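Molybdopterin-guanine dinucleotide biosynthesis adapter protein (Escherichia coli, PDB 1NP6) binds GTP, hydrolyses it weakly, and may act as an adapter for efficient biosynthesis and use of the molybdopterin-guanine dinucleotide cofactor. Local coordinates at residues D50-D55 against R74-T79; I40-H45 against E85-Q90; M96-S99 against L103-V106; K24-A29 against G160-V165. All coordinates share one frame; numbering follows the deposited sequence.

In the fold
After strand 8-12 and the P-loop, the chain enters helix 19-32, where contact 4 opens; it closes near the C terminus, when helix 158-170 packs on that first helix, so every other contact nests inside its loop. Contact 2 opens at the end of strand 37-42 and closes at the approach to helix 89-95. Inside that loop lies contact 1, joining the start of helix 53-61 to strand 74-80. Contact 3 follows contact 2 in series, closing the short turn into strand 103-107. No two loops cross. Contacts 2 and 3 meet through neighbouring sheet strands, Ile-40 packing on Ile-104, while contact 3 touches contact 4 where Leu-105 meets Ile-27.

Contact 1: D50-D55 against R74-T79; sequences DKPGKD and RWALMT
Pro-52 and Ala-76 supply the one side-chain-to-side-chain meeting here: the Ala-76 methyl reaches the outer edge of the proline ring, with Ala-76 CB 3.7 Å from Pro-52 CG and only slightly farther from Pro-52 CB. Beside it, the Met-78 methyl rests on bare backbone, CE lying 3.8 Å from Gly-53 CA. That reach depends on shape, for Met-78 starts with CG anti to the backbone N (chi1 -172°) and then bends at both later torsions, curling its end back toward the turn. Ala-76 and Met-78 alternate with Trp-75 and Leu-77 on a strand of a beta hairpin, 66-70 with 74-80, and the strand also pairs antiparallel with one of the second subunit, so the sheet continues across the dimer. The turn covering the Ala-76 and Met-78 face belongs to a region predicted to bind GTP. A cis peptide precedes Pro-52, and the chain then leads into helix 53-61, loosely bonded at its start. Lys-54 N reaches back to Asp-50 O in a short backbone bond. Gly-53 sits within this turn, where a beta carbon would probably crowd Asp-50 O.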
# COMPACT_ATOMS: atom_id res chain seq x y z
N ASP B 50 -3.95 -13.19 -3.05
CA ASP B 50 -3.13 -12.58 -4.14
C ASP B 50 -1.92 -11.89 -3.47
O ASP B 50 -2.07 -11.51 -2.33
CB ASP B 50 -3.97 -11.60 -4.97
CG ASP B 50 -5.38 -11.41 -4.42
OD1 ASP B 50 -5.51 -10.90 -3.28
OD2 ASP B 50 -6.40 -11.73 -5.05
N LYS B 51 -0.77 -11.60 -4.09
CA LYS B 51 -0.54 -10.71 -5.24
C LYS B 51 -1.30 -9.38 -5.16
O LYS B 51 -2.38 -9.23 -5.73
CB LYS B 51 -0.61 -11.41 -6.61
CG LYS B 51 0.73 -11.32 -7.36
CD LYS B 51 0.84 -12.40 -8.45
CE LYS B 51 2.10 -12.20 -9.30
NZ LYS B 51 3.33 -12.73 -8.63
N PRO B 52 -0.73 -8.39 -4.46
CA PRO B 52 0.55 -8.50 -3.74
C PRO B 52 0.48 -8.80 -2.23
O PRO B 52 1.50 -8.66 -1.54
CB PRO B 52 1.15 -7.11 -3.94
CG PRO B 52 -0.06 -6.20 -3.96
CD PRO B 52 -1.27 -7.03 -4.37
N GLY B 53 -0.68 -9.19 -1.72
CA GLY B 53 -0.81 -9.62 -0.34
C GLY B 53 0.07 -10.82 -0.02
O GLY B 53 0.67 -10.90 1.06
N LYS B 54 0.17 -11.76 -0.95
CA LYS B 54 0.98 -12.95 -0.71
C LYS B 54 2.47 -12.64 -0.51
O LYS B 54 3.14 -13.31 0.28
CB LYS B 54 0.74 -14.02 -1.79
CG LYS B 54 1.68 -14.02 -2.99
CD LYS B 54 1.52 -15.30 -3.82
CE LYS B 54 0.34 -15.19 -4.79
NZ LYS B 54 0.37 -16.21 -5.88
N ASP B 55 2.96 -11.59 -1.19
CA ASP B 55 4.37 -11.19 -1.14
C ASP B 55 4.80 -10.78 0.27
O ASP B 55 5.96 -10.96 0.62
CB ASP B 55 4.66 -10.01 -2.08
CG ASP B 55 4.48 -10.36 -3.56
OD1 ASP B 55 4.52 -11.55 -3.94
OD2 ASP B 55 4.31 -9.47 -4.43
N ARG B 74 6.45 -1.60 -9.69
CA ARG B 74 5.46 -1.13 -8.73
C ARG B 74 5.84 -1.42 -7.28
O ARG B 74 6.76 -2.19 -7.00
CB ARG B 74 4.08 -1.74 -9.06
CG ARG B 74 4.02 -3.27 -8.94
CD ARG B 74 2.71 -3.85 -9.45
NE ARG B 74 2.92 -4.79 -10.55
CZ ARG B 74 3.20 -4.45 -11.81
NH1 ARG B 74 3.30 -3.18 -12.16
NH2 ARG B 74 3.38 -5.39 -12.72
N TRP B 75 5.12 -0.80 -6.36
CA TRP B 75 5.30 -1.07 -4.93
C TRP B 75 3.93 -1.09 -4.23
O TRP B 75 2.97 -0.52 -4.75
CB TRP B 75 6.32 -0.10 -4.29
CG TRP B 75 5.95 1.36 -4.35
CD1 TRP B 75 6.26 2.26 -5.33
CD2 TRP B 75 5.18 2.09 -3.37
NE1 TRP B 75 5.76 3.50 -5.02
CE2 TRP B 75 5.09 3.42 -3.83
CE3 TRP B 75 4.58 1.75 -2.15
CZ2 TRP B 75 4.40 4.41 -3.11
CZ3 TRP B 75 3.89 2.73 -1.45
CH2 TRP B 75 3.81 4.05 -1.93
N ALA B 76 3.84 -1.78 -3.09
CA ALA B 76 2.57 -2.01 -2.40
C ALA B 76 2.76 -1.86 -0.88
O ALA B 76 3.69 -2.43 -0.31
CB ALA B 76 2.03 -3.43 -2.69
N LEU B 77 1.88 -1.09 -0.26
CA LEU B 77 1.86 -0.96 1.20
C LEU B 77 0.72 -1.82 1.78
O LEU B 77 -0.39 -1.83 1.23
CB LEU B 77 1.67 0.52 1.55
CG LEU B 77 1.32 0.78 3.04
CD1 LEU B 77 2.54 0.61 3.95
CD2 LEU B 77 0.73 2.18 3.12
N MET B 78 0.98 -2.59 2.84
CA MET B 78 -0.11 -3.28 3.53
C MET B 78 -0.16 -2.82 5.00
O MET B 78 0.89 -2.69 5.61
CB MET B 78 0.01 -4.80 3.42
CG MET B 78 -1.21 -5.57 3.97
SD MET B 78 -2.72 -5.53 3.00
CE MET B 78 -2.24 -6.67 1.56
N THR B 79 -1.36 -2.56 5.50
CA THR B 79 -1.59 -2.13 6.91
C THR B 79 -2.55 -3.13 7.56
O THR B 79 -3.71 -3.24 7.18
CB THR B 79 -2.17 -0.69 6.95
OG1 THR B 79 -1.25 0.23 6.33
CG2 THR B 79 -2.29 -0.15 8.42

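Contact 2: I40-H45 against E85-Q90; sequences IKHTHH and EELDLQ
His-42 NE2 donates to Glu-85 OE2 across 2.6 Å, a bond of 150° at the hydrogen and a clear case of a histidine-carboxylate pair joining a strand end to a distant loop. The oxygen lies nearly in the imidazole plane and is met almost along its own C-O bond, yet ring and carboxylate planes are turned 42° against each other. Both side chains leave with CG anti to the backbone N, and Glu-85 then runs fully extended, which brings its carboxylate to the ring edge. Leu-87 CD2 approaches the same ring obliquely, 4.2 Å from His-42 CD2. Farther back along the strand, Ile-40 CG2 and Leu-89 CD2 touch at 4.3 Å, so 85-89 runs roughly against strand 37-42 on its way into helix 89-95, whose N-cap is Asp-88. A leucine in place of His-42 would probably leave Glu-85 OE2 without its ring N-H donor and the glutamate chain freer to turn. Phe-109 meets the imidazole too, while Ala-70 and Ser-71 of the second subunit pack on His-42 and Glu-85. His-44 offers a ring face to His-42 CE1, which stands 3.4 Å above it near the rim. With a carboxylate as its partner, NE2 is the donor, and the bond is likely to fix which way round the imidazole is held.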
# COMPACT_ATOMS: atom_id res chain seq x y z
N ILE B 40 -10.34 4.07 -4.89
CA ILE B 40 -10.48 3.49 -3.54
C ILE B 40 -11.68 2.53 -3.56
O ILE B 40 -12.80 2.91 -3.91
CB ILE B 40 -10.68 4.60 -2.48
CG1 ILE B 40 -9.55 5.63 -2.54
CG2 ILE B 40 -10.82 3.95 -1.09
CD1 ILE B 40 -9.68 6.84 -1.49
N LYS B 41 -11.44 1.28 -3.18
CA LYS B 41 -12.43 0.22 -3.31
C LYS B 41 -12.54 -0.58 -2.01
O LYS B 41 -11.54 -0.78 -1.31
CB LYS B 41 -12.00 -0.72 -4.45
CG LYS B 41 -12.96 -1.87 -4.78
CD LYS B 41 -12.43 -2.74 -5.92
CE LYS B 41 -12.87 -4.21 -5.77
NZ LYS B 41 -14.22 -4.51 -6.36
N HIS B 42 -13.75 -1.04 -1.69
CA HIS B 42 -13.97 -2.03 -0.63
C HIS B 42 -14.10 -3.44 -1.19
O HIS B 42 -14.66 -3.63 -2.27
CB HIS B 42 -15.24 -1.66 0.15
CG HIS B 42 -15.40 -2.42 1.43
ND1 HIS B 42 -16.25 -3.51 1.54
CD2 HIS B 42 -14.85 -2.25 2.65
CE1 HIS B 42 -16.20 -3.97 2.78
NE2 HIS B 42 -15.36 -3.23 3.47
N THR B 43 -13.58 -4.44 -0.46
CA THR B 43 -13.70 -5.84 -0.85
C THR B 43 -14.05 -6.72 0.35
O THR B 43 -13.71 -6.40 1.49
CB THR B 43 -12.41 -6.34 -1.62
OG1 THR B 43 -12.66 -7.62 -2.21
CG2 THR B 43 -11.23 -6.61 -0.68
N HIS B 44 -14.73 -7.84 0.10
CA HIS B 44 -15.05 -8.78 1.17
C HIS B 44 -14.16 -10.02 1.14
O HIS B 44 -14.32 -10.92 1.98
CB HIS B 44 -16.54 -9.15 1.15
CG HIS B 44 -17.44 -8.02 1.54
ND1 HIS B 44 -17.61 -7.63 2.85
CD2 HIS B 44 -18.21 -7.19 0.79
CE1 HIS B 44 -18.45 -6.60 2.89
NE2 HIS B 44 -18.82 -6.32 1.65
N HIS B 45 -13.22 -10.06 0.20
CA HIS B 45 -12.32 -11.21 0.07
C HIS B 45 -11.08 -11.13 0.99
O HIS B 45 -10.81 -10.08 1.61
CB HIS B 45 -11.96 -11.47 -1.41
N GLU B 85 -11.78 -2.30 11.34
CA GLU B 85 -11.66 -1.99 9.92
C GLU B 85 -11.41 -0.49 9.67
O GLU B 85 -11.95 0.36 10.38
CB GLU B 85 -12.93 -2.43 9.20
CG GLU B 85 -12.85 -2.40 7.68
CD GLU B 85 -14.13 -2.85 7.02
OE1 GLU B 85 -15.14 -3.04 7.72
OE2 GLU B 85 -14.13 -3.03 5.78
N GLU B 86 -10.58 -0.20 8.67
CA GLU B 86 -10.38 1.19 8.21
C GLU B 86 -11.46 1.62 7.20
O GLU B 86 -11.47 1.15 6.06
CB GLU B 86 -8.97 1.36 7.61
CG GLU B 86 -8.64 2.81 7.26
CD GLU B 86 -8.60 3.70 8.50
OE1 GLU B 86 -9.51 4.54 8.65
OE2 GLU B 86 -7.66 3.56 9.31
N LEU B 87 -12.34 2.53 7.62
CA LEU B 87 -13.41 3.02 6.74
C LEU B 87 -13.45 4.55 6.60
O LEU B 87 -14.42 5.10 6.09
CB LEU B 87 -14.77 2.50 7.19
CG LEU B 87 -15.02 0.99 7.22
CD1 LEU B 87 -16.24 0.71 8.10
CD2 LEU B 87 -15.24 0.43 5.82
N ASP B 88 -12.40 5.22 7.05
CA ASP B 88 -12.30 6.68 7.01
C ASP B 88 -11.81 7.09 5.63
O ASP B 88 -10.62 7.01 5.34
CB ASP B 88 -11.32 7.10 8.10
CG ASP B 88 -11.26 8.61 8.34
OD1 ASP B 88 -11.53 9.42 7.43
OD2 ASP B 88 -10.89 9.07 9.44
N LEU B 89 -12.75 7.50 4.77
CA LEU B 89 -12.48 7.88 3.38
C LEU B 89 -11.49 9.01 3.20
O LEU B 89 -10.64 8.96 2.32
CB LEU B 89 -13.79 8.25 2.66
CG LEU B 89 -14.61 7.13 2.02
CD1 LEU B 89 -15.74 7.73 1.19
CD2 LEU B 89 -13.75 6.20 1.16
N GLN B 90 -11.60 10.06 4.01
CA GLN B 90 -10.67 11.18 3.85
C GLN B 90 -9.27 10.81 4.31
O GLN B 90 -8.28 11.33 3.76
CB GLN B 90 -11.16 12.46 4.57
CG GLN B 90 -12.44 13.10 3.98
CD GLN B 90 -12.26 13.77 2.60
OE1 GLN B 90 -13.25 14.14 1.97
NE2 GLN B 90 -11.02 13.91 2.15

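Contact 3: M96-S99 against L103-V106; sequences MDTS and LILV
Met-96 and Ile-104 form the close half of this contact, their side chains sliding past each other in opposite directions. The sulfur lies against the branched end of the isoleucine: Met-96 SD is 3.8 Å from Ile-104 CD1, with CG1 and CG2 of Ile-104 slightly farther. Met-96 sets out with CG anti to the carbonyl carbon (chi1 -76°), which carries the sulfur over to the Ile-104 side chain. Thr-98 adds a looser touch, its CG2 coming across Ile-104 CD1 at 4.2 Å. Cutting Ile-104 back to alanine removes CG1, CG2 and CD1 and would probably leave the Met-96 sulfur and the Thr-98 methyl without their common partner, opening a gap between loop and strand. The turn links helix 89-95 to strand 103-107, the last leg of a long connection, with helix 53-61 and the hairpin inserted, between the neighbouring parallel strands 37-42 and 103-107 of this P-loop NTPase sheet; Ile-40 on the first of these packs on both Met-96 and Ile-104. Polar groups occupy the outer side. There Ser-99 OG donates to Asp-97 OD1 at 3.0 Å, approaching from above the carboxylate plane, and Ser-99 opens a run predicted to bind GTP. Asp-97 N bonds to Gln-66 OE1 of the second subunit.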
# COMPACT_ATOMS: atom_id res chain seq x y z
N MET B 96 -2.82 8.55 -0.26
CA MET B 96 -2.42 8.54 -1.69
C MET B 96 -1.45 9.68 -2.00
O MET B 96 -1.44 10.70 -1.29
CB MET B 96 -3.66 8.63 -2.60
CG MET B 96 -4.44 7.32 -2.70
SD MET B 96 -5.99 7.41 -3.63
CE MET B 96 -6.02 5.90 -4.43
N ASP B 97 -0.61 9.51 -3.03
CA ASP B 97 0.30 10.56 -3.48
C ASP B 97 -0.45 11.43 -4.50
O ASP B 97 -0.44 11.13 -5.72
CB ASP B 97 1.59 9.95 -4.08
CG ASP B 97 2.63 11.00 -4.50
OD1 ASP B 97 2.40 12.21 -4.27
OD2 ASP B 97 3.71 10.71 -5.07
N THR B 98 -1.10 12.48 -4.01
CA THR B 98 -2.02 13.29 -4.83
C THR B 98 -1.32 14.27 -5.76
O THR B 98 -1.96 14.88 -6.63
CB THR B 98 -3.06 14.04 -3.95
OG1 THR B 98 -2.44 14.48 -2.73
CG2 THR B 98 -4.16 13.10 -3.48
N SER B 99 -0.01 14.43 -5.56
CA SER B 99 0.83 15.19 -6.47
C SER B 99 0.85 14.60 -7.89
O SER B 99 1.22 15.29 -8.84
CB SER B 99 2.26 15.30 -5.90
OG SER B 99 3.08 14.22 -6.33
N LEU B 103 -7.94 13.03 -9.79
CA LEU B 103 -9.30 12.59 -9.48
C LEU B 103 -9.24 11.24 -8.78
O LEU B 103 -8.55 10.34 -9.24
CB LEU B 103 -10.09 12.40 -10.79
CG LEU B 103 -11.47 11.75 -10.72
CD1 LEU B 103 -12.54 12.78 -10.28
CD2 LEU B 103 -11.84 11.11 -12.04
N ILE B 104 -9.98 11.10 -7.68
CA ILE B 104 -10.07 9.80 -7.02
C ILE B 104 -11.49 9.25 -7.10
O ILE B 104 -12.43 9.86 -6.58
CB ILE B 104 -9.56 9.91 -5.55
CG1 ILE B 104 -8.07 10.29 -5.51
CG2 ILE B 104 -9.79 8.63 -4.79
CD1 ILE B 104 -7.59 10.83 -4.13
N LEU B 105 -11.64 8.08 -7.73
CA LEU B 105 -12.92 7.38 -7.80
C LEU B 105 -13.12 6.49 -6.57
O LEU B 105 -12.16 5.90 -6.09
CB LEU B 105 -13.02 6.53 -9.08
CG LEU B 105 -12.79 7.30 -10.39
CD1 LEU B 105 -12.45 6.38 -11.58
CD2 LEU B 105 -14.01 8.17 -10.71
N VAL B 106 -14.37 6.39 -6.09
CA VAL B 106 -14.70 5.64 -4.86
C VAL B 106 -15.84 4.66 -5.06
O VAL B 106 -16.89 5.03 -5.60
CB VAL B 106 -15.04 6.60 -3.68
CG1 VAL B 106 -15.28 5.81 -2.37
CG2 VAL B 106 -13.94 7.63 -3.52

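Contact 4: K24-A29 against G160-V165; sequences KKLIPA and GLADFV
Leu-26 of segment 24-29 lays its CD1 over Leu-161 and Ala-162 of segment 160-165, the main apolar packing between them. This methyl reaches the backbone of the second helix, Leu-26 CD1 lying 3.9 Å from Ala-162 N. It also touches the neighbouring side chain, with Leu-26 CD1 4.0 Å from Leu-161 CG, so that one methyl fits between adjacent residues. CG anti to the backbone N (chi1 176°) aims this branch across the interface. One turn on, Ala-29 CB and Ala-162 CB meet at 4.3 Å; here small side chains let the two backbones draw together, with their CA atoms 6.6 Å apart. The segment axes cross at -60° and come within 9.7 Å, a steep crossing that confines the touching to a few residues.

Backbone bonding stays inside each helix: Phe-164 N donates to Gly-160 O, while Pro-28, which has no N-H to give, leaves a kink in the first helix. Toward the parallel sheet, Ile-27 packs on Leu-105 and Val-165 on Leu-103, so both helices cover one face of it. Helix 19-32 is the one that follows the Walker A loop, as in other P-loop proteins.

Charge is kept to the margins. Asp-163 forms a salt bridge with Arg-33, just past the first helix, and Lys-24 pairs with Glu-58 of the second subunit. Because no hydrogen bond joins the two segments themselves, they are held by apolar burial, and their pairing probably depends on how the side chains fit.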
# COMPACT_ATOMS: atom_id res chain seq x y z
N LYS B 24 -14.46 -0.38 -15.11
CA LYS B 24 -13.49 -1.06 -15.97
C LYS B 24 -13.29 -0.40 -17.32
O LYS B 24 -12.19 -0.45 -17.86
CB LYS B 24 -13.88 -2.53 -16.18
CG LYS B 24 -13.35 -3.47 -15.12
CD LYS B 24 -13.08 -4.85 -15.70
CE LYS B 24 -13.66 -5.95 -14.83
NZ LYS B 24 -14.27 -7.04 -15.65
N LYS B 25 -14.35 0.20 -17.86
CA LYS B 25 -14.30 0.94 -19.14
C LYS B 25 -14.15 2.47 -19.00
O LYS B 25 -13.67 3.13 -19.92
CB LYS B 25 -15.54 0.67 -20.00
CG LYS B 25 -16.22 -0.67 -19.78
CD LYS B 25 -17.04 -1.07 -20.99
CE LYS B 25 -18.45 -0.50 -20.94
NZ LYS B 25 -19.04 -0.32 -22.30
N LEU B 26 -14.60 3.04 -17.89
CA LEU B 26 -14.52 4.49 -17.72
C LEU B 26 -13.09 4.97 -17.45
O LEU B 26 -12.66 6.00 -18.00
CB LEU B 26 -15.46 4.96 -16.59
CG LEU B 26 -15.40 6.45 -16.24
CD1 LEU B 26 -15.91 7.33 -17.38
CD2 LEU B 26 -16.16 6.71 -14.92
N ILE B 27 -12.37 4.21 -16.62
CA ILE B 27 -11.00 4.56 -16.22
C ILE B 27 -10.05 4.69 -17.44
O ILE B 27 -9.35 5.69 -17.57
CB ILE B 27 -10.47 3.59 -15.12
CG1 ILE B 27 -11.14 3.91 -13.76
CG2 ILE B 27 -8.95 3.68 -14.96
CD1 ILE B 27 -11.04 2.78 -12.71
N PRO B 28 -10.03 3.70 -18.33
CA PRO B 28 -9.25 3.84 -19.58
C PRO B 28 -9.62 5.09 -20.37
O PRO B 28 -8.72 5.78 -20.85
CB PRO B 28 -9.60 2.56 -20.37
CG PRO B 28 -10.00 1.56 -19.34
CD PRO B 28 -10.67 2.37 -18.22
N ALA B 29 -10.93 5.35 -20.51
CA ALA B 29 -11.44 6.49 -21.23
C ALA B 29 -10.99 7.81 -20.61
O ALA B 29 -10.66 8.76 -21.32
CB ALA B 29 -12.95 6.42 -21.30
N GLY B 160 -19.56 9.71 -23.37
CA GLY B 160 -20.44 10.74 -22.87
C GLY B 160 -20.27 10.92 -21.37
O GLY B 160 -20.23 12.05 -20.88
N LEU B 161 -20.16 9.79 -20.66
CA LEU B 161 -19.91 9.76 -19.22
C LEU B 161 -18.55 10.39 -18.87
O LEU B 161 -18.45 11.18 -17.93
CB LEU B 161 -20.01 8.31 -18.70
CG LEU B 161 -19.87 8.04 -17.19
CD1 LEU B 161 -20.80 8.94 -16.36
CD2 LEU B 161 -20.14 6.58 -16.89
N ALA B 162 -17.51 10.07 -19.64
CA ALA B 162 -16.19 10.66 -19.46
C ALA B 162 -16.22 12.19 -19.68
O ALA B 162 -15.51 12.92 -19.00
CB ALA B 162 -15.14 9.98 -20.39
N ASP B 163 -17.05 12.65 -20.61
CA ASP B 163 -17.21 14.07 -20.88
C ASP B 163 -17.86 14.76 -19.68
O ASP B 163 -17.46 15.87 -19.31
CB ASP B 163 -18.08 14.32 -22.11
CG ASP B 163 -17.37 14.00 -23.43
OD1 ASP B 163 -16.16 13.71 -23.41
OD2 ASP B 163 -17.95 14.02 -24.52
N PHE B 164 -18.86 14.11 -19.09
CA PHE B 164 -19.61 14.69 -17.97
C PHE B 164 -18.74 14.82 -16.72
O PHE B 164 -18.86 15.79 -15.94
CB PHE B 164 -20.88 13.86 -17.69
CG PHE B 164 -21.65 14.32 -16.48
CD1 PHE B 164 -22.66 15.27 -16.60
CD2 PHE B 164 -21.36 13.80 -15.22
CE1 PHE B 164 -23.37 15.71 -15.48
CE2 PHE B 164 -22.06 14.24 -14.09
CZ PHE B 164 -23.07 15.19 -14.23
N VAL B 165 -17.87 13.83 -16.51
CA VAL B 165 -16.92 13.85 -15.40
C VAL B 165 -15.89 14.97 -15.60
O VAL B 165 -15.67 15.76 -14.69
CB VAL B 165 -16.25 12.47 -15.14
CG1 VAL B 165 -15.15 12.55 -14.07
CG2 VAL B 165 -17.29 11.40 -14.78